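PDB 3FG2: putative rubredoxin reductase from Rhodopseudomonas palustris, which probably passes electrons from NADH through its FAD cofactor to a ferredoxin, as the reductase of the CYP199A2 system. Local coordinates for residues S271-F279 / R289-A300; V181-F190 / G364-A372. All blocks are in the same frame, centred on the assembly; numbering follows the deposited sequence.

Contact 1: residues S271-F279 / R289-A300; sequences SAIGDCALF and RVESVQNATDQA. With FAD (flavin-adenine dinucleotide), chain B.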
loop_
_atom_site.group_PDB
_atom_site.type_symbol
_atom_site.label_atom_id
_atom_site.label_comp_id
_atom_site.label_asym_id
_atom_site.label_seq_id
_atom_site.Cartn_x
_atom_site.Cartn_y
_atom_site.Cartn_z
ATOM N N SER A 271 -9.535 -4.133 18.056
ATOM C CA SER A 271 -9.585 -4.523 16.647
ATOM C C SER A 271 -8.336 -4.042 15.919
ATOM O O SER A 271 -7.645 -3.130 16.382
ATOM C CB SER A 271 -10.809 -3.912 15.959
ATOM O OG SER A 271 -12.004 -4.505 16.420
ATOM N N ALA A 272 -8.054 -4.657 14.777
ATOM C CA ALA A 272 -6.908 -4.265 13.955
ATOM C C ALA A 272 -7.398 -4.147 12.517
ATOM O O ALA A 272 -8.099 -5.031 12.025
ATOM C CB ALA A 272 -5.800 -5.302 14.052
ATOM N N ILE A 273 -7.040 -3.052 11.851
ATOM C CA ILE A 273 -7.462 -2.820 10.476
ATOM C C ILE A 273 -6.342 -2.222 9.620
ATOM O O ILE A 273 -5.419 -1.578 10.136
ATOM C CB ILE A 273 -8.654 -1.836 10.416
ATOM C CG1 ILE A 273 -8.258 -0.515 11.081
ATOM C CG2 ILE A 273 -9.875 -2.436 11.091
ATOM C CD1 ILE A 273 -9.299 0.561 10.963
ATOM N N GLY A 274 -6.443 -2.432 8.307
ATOM C CA GLY A 274 -5.460 -1.885 7.392
ATOM C C GLY A 274 -4.225 -2.726 7.148
ATOM O O GLY A 274 -4.229 -3.940 7.314
ATOM N N ASP A 275 -3.153 -2.064 6.745
ATOM C CA ASP A 275 -1.902 -2.745 6.461
ATOM C C ASP A 275 -1.378 -3.585 7.624
ATOM O O ASP A 275 -0.707 -4.590 7.402
ATOM C CB ASP A 275 -0.839 -1.723 6.059
ATOM C CG ASP A 275 -1.003 -1.235 4.630
ATOM O OD1 ASP A 275 -2.049 -1.518 4.003
ATOM O OD2 ASP A 275 -0.073 -0.562 4.135
ATOM N N CYS A 276 -1.690 -3.189 8.855
ATOM C CA CYS A 276 -1.190 -3.909 10.025
ATOM C C CYS A 276 -1.949 -5.179 10.371
ATOM O O CYS A 276 -1.475 -5.986 11.176
ATOM C CB CYS A 276 -1.187 -2.990 11.255
ATOM S SG CYS A 276 -2.805 -2.786 12.089
ATOM N N ALA A 277 -3.111 -5.370 9.754
ATOM C CA ALA A 277 -3.944 -6.530 10.059
ATOM C C ALA A 277 -3.806 -7.787 9.193
ATOM O O ALA A 277 -3.810 -7.720 7.962
ATOM C CB ALA A 277 -5.412 -6.093 10.098
ATOM N N LEU A 278 -3.698 -8.933 9.870
ATOM C CA LEU A 278 -3.591 -10.248 9.233
ATOM C C LEU A 278 -4.939 -10.906 9.560
ATOM O O LEU A 278 -5.072 -11.642 10.543
ATOM C CB LEU A 278 -2.449 -11.052 9.864
ATOM C CG LEU A 278 -1.828 -12.199 9.059
ATOM C CD1 LEU A 278 -0.910 -13.002 9.977
ATOM C CD2 LEU A 278 -2.909 -13.099 8.461
ATOM N N PHE A 279 -5.931 -10.629 8.723
ATOM C CA PHE A 279 -7.286 -11.115 8.930
ATOM C C PHE A 279 -7.679 -12.442 8.295
ATOM O O PHE A 279 -7.051 -12.930 7.355
ATOM C CB PHE A 279 -8.267 -10.050 8.451
ATOM C CG PHE A 279 -8.246 -9.843 6.966
ATOM C CD1 PHE A 279 -9.225 -10.414 6.157
ATOM C CD2 PHE A 279 -7.230 -9.095 6.369
ATOM C CE1 PHE A 279 -9.193 -10.241 4.765
ATOM C CE2 PHE A 279 -7.186 -8.916 4.989
ATOM C CZ PHE A 279 -8.169 -9.486 4.181
ATOM N N ARG A 289 -2.840 -10.483 4.685
ATOM C CA ARG A 289 -2.631 -9.075 4.993
ATOM C C ARG A 289 -2.652 -8.392 3.632
ATOM O O ARG A 289 -1.979 -8.839 2.716
ATOM C CB ARG A 289 -1.269 -8.851 5.665
ATOM C CG ARG A 289 -1.065 -7.425 6.182
ATOM C CD ARG A 289 0.304 -7.236 6.813
ATOM N NE ARG A 289 1.372 -7.231 5.814
ATOM C CZ ARG A 289 1.726 -6.162 5.104
ATOM N NH1 ARG A 289 1.100 -5.002 5.286
ATOM N NH2 ARG A 289 2.700 -6.254 4.204
ATOM N N VAL A 290 -3.425 -7.328 3.483
ATOM C CA VAL A 290 -3.479 -6.649 2.199
ATOM C C VAL A 290 -3.084 -5.189 2.319
ATOM O O VAL A 290 -3.551 -4.490 3.216
ATOM C CB VAL A 290 -4.888 -6.744 1.584
ATOM C CG1 VAL A 290 -4.950 -5.952 0.288
ATOM C CG2 VAL A 290 -5.234 -8.204 1.325
ATOM N N GLU A 291 -2.217 -4.735 1.413
ATOM C CA GLU A 291 -1.754 -3.350 1.410
ATOM C C GLU A 291 -2.419 -2.558 0.299
ATOM O O GLU A 291 -1.920 -2.531 -0.823
ATOM C CB GLU A 291 -0.246 -3.260 1.175
ATOM C CG GLU A 291 0.640 -4.045 2.113
ATOM C CD GLU A 291 2.122 -3.865 1.777
ATOM O OE1 GLU A 291 2.925 -4.726 2.190
ATOM O OE2 GLU A 291 2.482 -2.862 1.111
ATOM N N SER A 292 -3.532 -1.906 0.600
ATOM C CA SER A 292 -4.205 -1.103 -0.404
ATOM C C SER A 292 -5.198 -0.167 0.274
ATOM O O SER A 292 -5.667 -0.436 1.377
ATOM C CB SER A 292 -4.927 -2.001 -1.415
ATOM O OG SER A 292 -6.062 -2.624 -0.836
ATOM N N VAL A 293 -5.503 0.940 -0.388
ATOM C CA VAL A 293 -6.442 1.908 0.146
ATOM C C VAL A 293 -7.790 1.237 0.288
ATOM O O VAL A 293 -8.523 1.471 1.251
ATOM C CB VAL A 293 -6.570 3.117 -0.794
ATOM C CG1 VAL A 293 -7.710 4.006 -0.348
ATOM C CG2 VAL A 293 -5.257 3.880 -0.817
ATOM N N GLN A 294 -8.108 0.393 -0.687
ATOM C CA GLN A 294 -9.367 -0.335 -0.689
ATOM C C GLN A 294 -9.489 -1.134 0.599
ATOM O O GLN A 294 -10.491 -1.047 1.307
ATOM C CB GLN A 294 -9.422 -1.264 -1.907
ATOM C CG GLN A 294 -10.495 -2.341 -1.857
ATOM C CD GLN A 294 -10.071 -3.542 -1.031
ATOM O OE1 GLN A 294 -8.960 -4.042 -1.176
ATOM N NE2 GLN A 294 -10.960 -4.015 -0.173
ATOM N N ASN A 295 -8.453 -1.904 0.904
ATOM C CA ASN A 295 -8.450 -2.724 2.102
ATOM C C ASN A 295 -8.567 -1.908 3.385
ATOM O O ASN A 295 -9.316 -2.266 4.292
ATOM C CB ASN A 295 -7.181 -3.567 2.147
ATOM C CG ASN A 295 -7.124 -4.451 3.366
ATOM O OD1 ASN A 295 -6.328 -4.219 4.281
ATOM N ND2 ASN A 295 -7.981 -5.465 3.397
ATOM N N ALA A 296 -7.822 -0.812 3.463
ATOM C CA ALA A 296 -7.852 0.037 4.644
ATOM C C ALA A 296 -9.247 0.617 4.824
ATOM O O ALA A 296 -9.805 0.628 5.922
ATOM C CB ALA A 296 -6.827 1.171 4.502
ATOM N N THR A 297 -9.802 1.087 3.718
ATOM C CA THR A 297 -11.115 1.699 3.702
ATOM C C THR A 297 -12.248 0.730 4.027
ATOM O O THR A 297 -13.028 0.974 4.946
ATOM C CB THR A 297 -11.362 2.352 2.327
ATOM O OG1 THR A 297 -10.413 3.409 2.134
ATOM C CG2 THR A 297 -12.766 2.906 2.229
ATOM N N ASP A 298 -12.345 -0.367 3.284
ATOM C CA ASP A 298 -13.415 -1.327 3.519
ATOM C C ASP A 298 -13.320 -1.947 4.903
ATOM O O ASP A 298 -14.335 -2.194 5.556
ATOM C CB ASP A 298 -13.406 -2.435 2.462
ATOM C CG ASP A 298 -13.658 -1.911 1.061
ATOM O OD1 ASP A 298 -14.301 -0.843 0.910
ATOM O OD2 ASP A 298 -13.218 -2.586 0.106
ATOM N N GLN A 299 -12.102 -2.200 5.361
ATOM C CA GLN A 299 -11.944 -2.782 6.680
ATOM C C GLN A 299 -12.427 -1.792 7.732
ATOM O O GLN A 299 -13.070 -2.181 8.714
ATOM C CB GLN A 299 -10.488 -3.177 6.920
ATOM C CG GLN A 299 -10.196 -4.627 6.567
ATOM C CD GLN A 299 -8.799 -5.049 6.953
ATOM O OE1 GLN A 299 -8.262 -4.598 7.969
ATOM N NE2 GLN A 299 -8.206 -5.931 6.158
ATOM N N ALA A 300 -12.132 -0.511 7.519
ATOM C CA ALA A 300 -12.564 0.521 8.453
ATOM C C ALA A 300 -14.093 0.533 8.519
ATOM O O ALA A 300 -14.677 0.591 9.601
ATOM C CB ALA A 300 -12.048 1.877 8.013
HETATM P PA FAD B . -1.042 3.992 6.836
HETATM O O1A FAD B . 0.398 3.668 6.664
HETATM O O2A FAD B . -1.677 4.837 5.990
HETATM O O5B FAD B . -0.976 4.779 8.155
HETATM C C5B FAD B . -0.408 4.265 9.401
HETATM C C4B FAD B . -0.303 5.509 10.310
HETATM O O4B FAD B . -0.175 5.020 11.699
HETATM C C3B FAD B . 0.925 6.407 10.073
HETATM O O3B FAD B . 0.687 7.777 9.992
HETATM C C2B FAD B . 1.860 5.945 11.155
HETATM O O2B FAD B . 2.881 6.852 11.437
HETATM C C1B FAD B . 0.906 5.802 12.304
HETATM N N9A FAD B . 1.328 4.967 13.431
HETATM C C8A FAD B . 2.070 3.814 13.376
HETATM N N7A FAD B . 2.297 3.287 14.573
HETATM C C5A FAD B . 1.680 4.126 15.454
HETATM C C6A FAD B . 1.567 4.097 16.930
HETATM N N6A FAD B . 2.095 3.172 17.696
HETATM N N1A FAD B . 0.847 5.141 17.475
HETATM C C2A FAD B . 0.276 6.131 16.711
HETATM N N3A FAD B . 0.333 6.231 15.362
HETATM C C4A FAD B . 1.048 5.202 14.775
HETATM N N1 FAD B . -2.543 1.778 -2.332
HETATM C C2 FAD B . -3.378 1.772 -3.371
HETATM O O2 FAD B . -4.367 1.103 -3.370
HETATM N N3 FAD B . -3.141 2.566 -4.541
HETATM C C4 FAD B . -2.031 3.385 -4.646
HETATM O O4 FAD B . -1.866 4.049 -5.654
HETATM C C4X FAD B . -1.111 3.404 -3.513
HETATM N N5 FAD B . -0.011 4.194 -3.554
HETATM C C5X FAD B . 0.836 4.196 -2.460
HETATM C C6 FAD B . 1.979 5.042 -2.516
HETATM C C7 FAD B . 2.877 5.118 -1.471
HETATM C C7M FAD B . 4.079 6.035 -1.580
HETATM C C8 FAD B . 2.661 4.309 -0.265
HETATM C C8M FAD B . 3.601 4.343 0.919
HETATM C C9 FAD B . 1.534 3.463 -0.200
HETATM C C9A FAD B . 0.622 3.401 -1.281
HETATM N N10 FAD B . -0.570 2.563 -1.276
HETATM C C10 FAD B . -1.421 2.554 -2.345
HETATM C "C1'" FAD B . -0.815 1.740 -0.065
HETATM C "C2'" FAD B . -1.713 2.516 0.946
HETATM O "O2'" FAD B . -1.096 3.753 1.224
HETATM C "C3'" FAD B . -1.848 1.668 2.194
HETATM O "O3'" FAD B . -2.497 0.444 1.870
HETATM C "C4'" FAD B . -2.662 2.413 3.238
HETATM O "O4'" FAD B . -2.022 3.671 3.578
HETATM C "C5'" FAD B . -2.771 1.546 4.469
HETATM O "O5'" FAD B . -3.583 2.370 5.544
HETATM P P FAD B . -3.244 2.217 6.999
HETATM O O1P FAD B . -4.285 3.158 7.668
HETATM O O2P FAD B . -3.260 0.900 7.456
HETATM O O3P FAD B . -1.890 2.715 7.262
HETATM O O HOH W 1 -4.945 -6.323 5.665
#

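Contact 2: residues V181-F190 / G364-A372; sequences VVTPEISSYF and GIESVNRAA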
loop_
_atom_site.group_PDB
_atom_site.type_symbol
_atom_site.label_atom_id
_atom_site.label_comp_id
_atom_site.label_asym_id
_atom_site.label_seq_id
_atom_site.Cartn_x
_atom_site.Cartn_y
_atom_site.Cartn_z
ATOM N N VAL A 181 3.354 -9.027 -7.122
ATOM C CA VAL A 181 1.967 -8.624 -7.325
ATOM C C VAL A 181 1.283 -8.728 -8.693
ATOM O O VAL A 181 0.060 -8.617 -8.757
ATOM C CB VAL A 181 1.768 -7.175 -6.822
ATOM C CG1 VAL A 181 1.922 -7.120 -5.310
ATOM C CG2 VAL A 181 2.797 -6.257 -7.473
ATOM N N VAL A 182 2.034 -8.920 -9.774
ATOM C CA VAL A 182 1.412 -9.026 -11.101
ATOM C C VAL A 182 1.943 -10.225 -11.877
ATOM O O VAL A 182 3.001 -10.772 -11.536
ATOM C CB VAL A 182 1.660 -7.750 -11.965
ATOM C CG1 VAL A 182 1.222 -6.511 -11.207
ATOM C CG2 VAL A 182 3.134 -7.650 -12.356
ATOM N N THR A 183 1.218 -10.631 -12.918
ATOM C CA THR A 183 1.648 -11.763 -13.743
ATOM C C THR A 183 2.666 -11.279 -14.796
ATOM O O THR A 183 2.738 -10.087 -15.103
ATOM C CB THR A 183 0.436 -12.466 -14.426
ATOM O OG1 THR A 183 -0.273 -11.538 -15.262
ATOM C CG2 THR A 183 -0.513 -13.020 -13.370
ATOM N N PRO A 184 3.461 -12.199 -15.364
ATOM C CA PRO A 184 4.484 -11.884 -16.370
ATOM C C PRO A 184 4.125 -10.923 -17.507
ATOM O O PRO A 184 4.949 -10.091 -17.889
ATOM C CB PRO A 184 4.896 -13.262 -16.887
ATOM C CG PRO A 184 4.723 -14.127 -15.673
ATOM C CD PRO A 184 3.380 -13.654 -15.153
ATOM N N GLU A 185 2.918 -11.030 -18.056
ATOM C CA GLU A 185 2.532 -10.146 -19.154
ATOM C C GLU A 185 2.530 -8.677 -18.729
ATOM O O GLU A 185 2.802 -7.792 -19.541
ATOM C CB GLU A 185 1.157 -10.524 -19.713
ATOM C CG GLU A 185 0.994 -11.993 -20.081
ATOM C CD GLU A 185 0.911 -12.914 -18.848
ATOM O OE1 GLU A 185 0.353 -12.489 -17.803
ATOM O OE2 GLU A 185 1.390 -14.071 -18.932
ATOM N N ILE A 186 2.223 -8.413 -17.464
ATOM C CA ILE A 186 2.225 -7.039 -16.973
ATOM C C ILE A 186 3.662 -6.563 -16.764
ATOM O O ILE A 186 4.015 -5.443 -17.148
ATOM C CB ILE A 186 1.434 -6.906 -15.648
ATOM C CG1 ILE A 186 -0.028 -7.318 -15.873
ATOM C CG2 ILE A 186 1.495 -5.475 -15.138
ATOM C CD1 ILE A 186 -0.731 -6.541 -16.981
ATOM N N SER A 187 4.495 -7.415 -16.171
ATOM C CA SER A 187 5.893 -7.060 -15.944
ATOM C C SER A 187 6.554 -6.725 -17.270
ATOM O O SER A 187 7.217 -5.699 -17.410
ATOM C CB SER A 187 6.650 -8.215 -15.297
ATOM O OG SER A 187 6.046 -8.597 -14.080
ATOM N N SER A 188 6.365 -7.605 -18.246
ATOM C CA SER A 188 6.938 -7.419 -19.571
ATOM C C SER A 188 6.573 -6.051 -20.155
ATOM O O SER A 188 7.452 -5.297 -20.576
ATOM C CB SER A 188 6.455 -8.536 -20.500
ATOM O OG SER A 188 6.970 -8.377 -21.809
ATOM N N TYR A 189 5.281 -5.731 -20.172
ATOM C CA TYR A 189 4.816 -4.452 -20.710
ATOM C C TYR A 189 5.528 -3.272 -20.053
ATOM O O TYR A 189 6.048 -2.382 -20.729
ATOM C CB TYR A 189 3.302 -4.283 -20.500
ATOM C CG TYR A 189 2.793 -2.909 -20.899
ATOM C CD1 TYR A 189 2.639 -2.561 -22.248
ATOM C CD2 TYR A 189 2.527 -1.936 -19.935
ATOM C CE1 TYR A 189 2.239 -1.274 -22.629
ATOM C CE2 TYR A 189 2.123 -0.638 -20.302
ATOM C CZ TYR A 189 1.983 -0.317 -21.651
ATOM O OH TYR A 189 1.591 0.956 -22.016
ATOM N N PHE A 190 5.542 -3.260 -18.727
ATOM C CA PHE A 190 6.175 -2.170 -18.008
ATOM C C PHE A 190 7.687 -2.162 -18.134
ATOM O O PHE A 190 8.318 -1.106 -18.021
ATOM C CB PHE A 190 5.729 -2.181 -16.546
ATOM C CG PHE A 190 4.366 -1.601 -16.350
ATOM C CD1 PHE A 190 3.267 -2.420 -16.126
ATOM C CD2 PHE A 190 4.167 -0.224 -16.461
ATOM C CE1 PHE A 190 1.985 -1.876 -16.022
ATOM C CE2 PHE A 190 2.887 0.334 -16.359
ATOM C CZ PHE A 190 1.797 -0.492 -16.141
ATOM N N GLY A 364 -8.839 -12.850 -11.427
ATOM C CA GLY A 364 -8.465 -11.450 -11.385
ATOM C C GLY A 364 -8.232 -10.841 -12.744
ATOM O O GLY A 364 -8.014 -11.563 -13.722
ATOM N N ILE A 365 -8.291 -9.512 -12.807
ATOM C CA ILE A 365 -8.060 -8.796 -14.054
ATOM C C ILE A 365 -7.079 -7.665 -13.816
ATOM O O ILE A 365 -7.292 -6.824 -12.940
ATOM C CB ILE A 365 -9.328 -8.151 -14.620
ATOM C CG1 ILE A 365 -10.426 -9.191 -14.817
ATOM C CG2 ILE A 365 -9.007 -7.498 -15.955
ATOM C CD1 ILE A 365 -11.708 -8.598 -15.413
ATOM N N GLU A 366 -6.012 -7.653 -14.607
ATOM C CA GLU A 366 -4.976 -6.632 -14.530
ATOM C C GLU A 366 -5.123 -5.822 -15.814
ATOM O O GLU A 366 -4.790 -6.302 -16.897
ATOM C CB GLU A 366 -3.603 -7.298 -14.476
ATOM C CG GLU A 366 -3.469 -8.367 -13.396
ATOM C CD GLU A 366 -2.270 -9.271 -13.643
ATOM O OE1 GLU A 366 -2.207 -9.889 -14.732
ATOM O OE2 GLU A 366 -1.392 -9.364 -12.755
ATOM N N SER A 367 -5.628 -4.601 -15.687
ATOM C CA SER A 367 -5.871 -3.742 -16.839
ATOM C C SER A 367 -4.930 -2.557 -16.990
ATOM O O SER A 367 -4.763 -1.778 -16.063
ATOM C CB SER A 367 -7.306 -3.216 -16.784
ATOM O OG SER A 367 -8.232 -4.271 -16.603
ATOM N N VAL A 368 -4.330 -2.421 -18.168
ATOM C CA VAL A 368 -3.434 -1.306 -18.448
ATOM C C VAL A 368 -4.178 -0.318 -19.338
ATOM O O VAL A 368 -4.552 -0.651 -20.463
ATOM C CB VAL A 368 -2.157 -1.763 -19.182
ATOM C CG1 VAL A 368 -1.389 -0.550 -19.694
ATOM C CG2 VAL A 368 -1.286 -2.568 -18.249
ATOM N N ASN A 369 -4.386 0.893 -18.830
ATOM C CA ASN A 369 -5.106 1.935 -19.565
ATOM C C ASN A 369 -6.382 1.379 -20.205
ATOM O O ASN A 369 -6.646 1.607 -21.388
ATOM C CB ASN A 369 -4.218 2.535 -20.657
ATOM C CG ASN A 369 -2.874 3.002 -20.134
ATOM O OD1 ASN A 369 -2.789 3.734 -19.134
ATOM N ND2 ASN A 369 -1.807 2.596 -20.824
ATOM N N ARG A 370 -7.169 0.651 -19.423
ATOM C CA ARG A 370 -8.397 0.050 -19.930
ATOM C C ARG A 370 -9.416 -0.034 -18.799
ATOM O O ARG A 370 -9.719 -1.119 -18.306
ATOM C CB ARG A 370 -8.095 -1.348 -20.464
ATOM C CG ARG A 370 -8.961 -1.796 -21.624
ATOM C CD ARG A 370 -8.486 -3.144 -22.130
ATOM N NE ARG A 370 -8.676 -3.281 -23.570
ATOM C CZ ARG A 370 -9.811 -3.651 -24.151
ATOM N NH1 ARG A 370 -10.883 -3.932 -23.419
ATOM N NH2 ARG A 370 -9.870 -3.740 -25.470
ATOM N N ALA A 371 -9.935 1.121 -18.398
ATOM C CA ALA A 371 -10.901 1.210 -17.304
ATOM C C ALA A 371 -12.151 0.342 -17.441
ATOM O O ALA A 371 -12.705 -0.111 -16.439
ATOM C CB ALA A 371 -11.306 2.666 -17.098
ATOM N N ALA A 372 -12.600 0.112 -18.667
ATOM C CA ALA A 372 -13.799 -0.693 -18.888
ATOM C C ALA A 372 -13.648 -2.133 -18.415
ATOM O O ALA A 372 -14.583 -2.700 -17.867
ATOM C CB ALA A 372 -14.193 -0.666 -20.373
HETATM O O HOH W 2 -2.298 -9.054 -10.111
#

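Contact 1: residues S271-F279 / R289-A300
Gln299 OE1 accepts from Gly274 N at 2.8 Å, the donor nitrogen standing above the carbonyl plane. At the far end, Arg289 NH1 gives a nearly straight bond (167°) to Asp275 O, although the exact place of that oxygen is less certain; the guanidinium meets it at its edge, where a bend at chi3 of 72° folds the chain back. Arg289 NH2 also forms a salt bridge with Glu291 OE1, on the anti side of the carboxylate. Replacing the arginine with an alanine is likely to leave Glu291 without this counter-charge, its OE2 4.6 Å from Asp275 OD2.

Gly274 and Asp275 form the GD motif of flavoprotein reductases, which follows the edge strand 270-272 of the FAD-binding parallel sheet. Asp275 N binds FAD O2P, the phosphate oxygen that a CB on Gly274 would run into. Asp275 OD1 accepts a hydrogen bond from FAD O3' at 2.9 Å, while Val293 N at the start of the helix reaches flavin O2. Ser292 OG caps that helix through Asn295 N.

Apolar contacts flank these bonds. Ile273 CD1 lies 4.2 Å from Ala300 CB, and Phe279 turns its ring edge to Val290 CG2. The polar Gln299 amide also meets the Phe279 ring, their planes 69° apart, with NE2 3.3 Å from Phe279 CD2.

Contact 2: residues V181-F190 / G364-A372
Val368 meets two aromatic rings, one with each of its methyls: CG1 approaches Tyr189 CE2 at 3.6 Å and CG2 lies 4.0 Å from Phe190 CE1, both obliquely. This is helix-on-sheet packing between domains. Residues 184-190 of a helix from the Rossmann-type domain that probably binds NADH run 13° from parallel to strand residues 364-368 of the antiparallel C-terminal sheet, the short axes 9.9 Å apart. With Val368 chi1 at 169°, CG1 sits anti to the backbone N and CG2 beside it, which sends the branches to different rings. The rings also pack on each other, Tyr189 CD2 lying over the centre of one Phe190 face, while Phe190 CD1 lies in plane at the Tyr189 edge and Ile186 CG2 at the Phe190 edge. Phe352 makes an edge-to-face contact with Tyr189, whose OH bonds to Asp327 OD1; Asn369 ND2 bonds to the same carboxylate oxygen, and Asn369 OD1 accepts from Lys328 N.

Ile186 spans the apolar and polar halves: its CD1 touches Val368 CG2, and its CG1 packs 3.6 Å from Glu366 OE1.

The buried Glu366 carboxylate reaches the turn before the helix on a chain extended beyond CG. Its OE1 and Thr183 OG1 are 2.6 Å apart, but Glu185 OE1 competes for that hydroxyl proton. OE2 receives Thr183 N on its syn lone pair at 2.9 Å. A water donates to OE2 and, at 2.8 Å, to Val181 O.

How the contacts relate
From the N terminus the chain first builds most of the FAD-binding domain, including strands 4-7 and 29-32, and then the second Rossmann-type domain, where turn and helix 181-190 open contact 2. It returns to the FAD domain for strand 270-272, where contact 1 begins, and closes that short loop only ten residues later with 289-300. The C-terminal antiparallel sheet follows, and 364-372 closes contact 2 across 173 intervening residues. Contact 1 therefore lies wholly within the longer loop, and the two do not cross. Contact 1 acts locally at the flavin, whereas contact 2 joins separate domains; their centres lie about 23 Å apart.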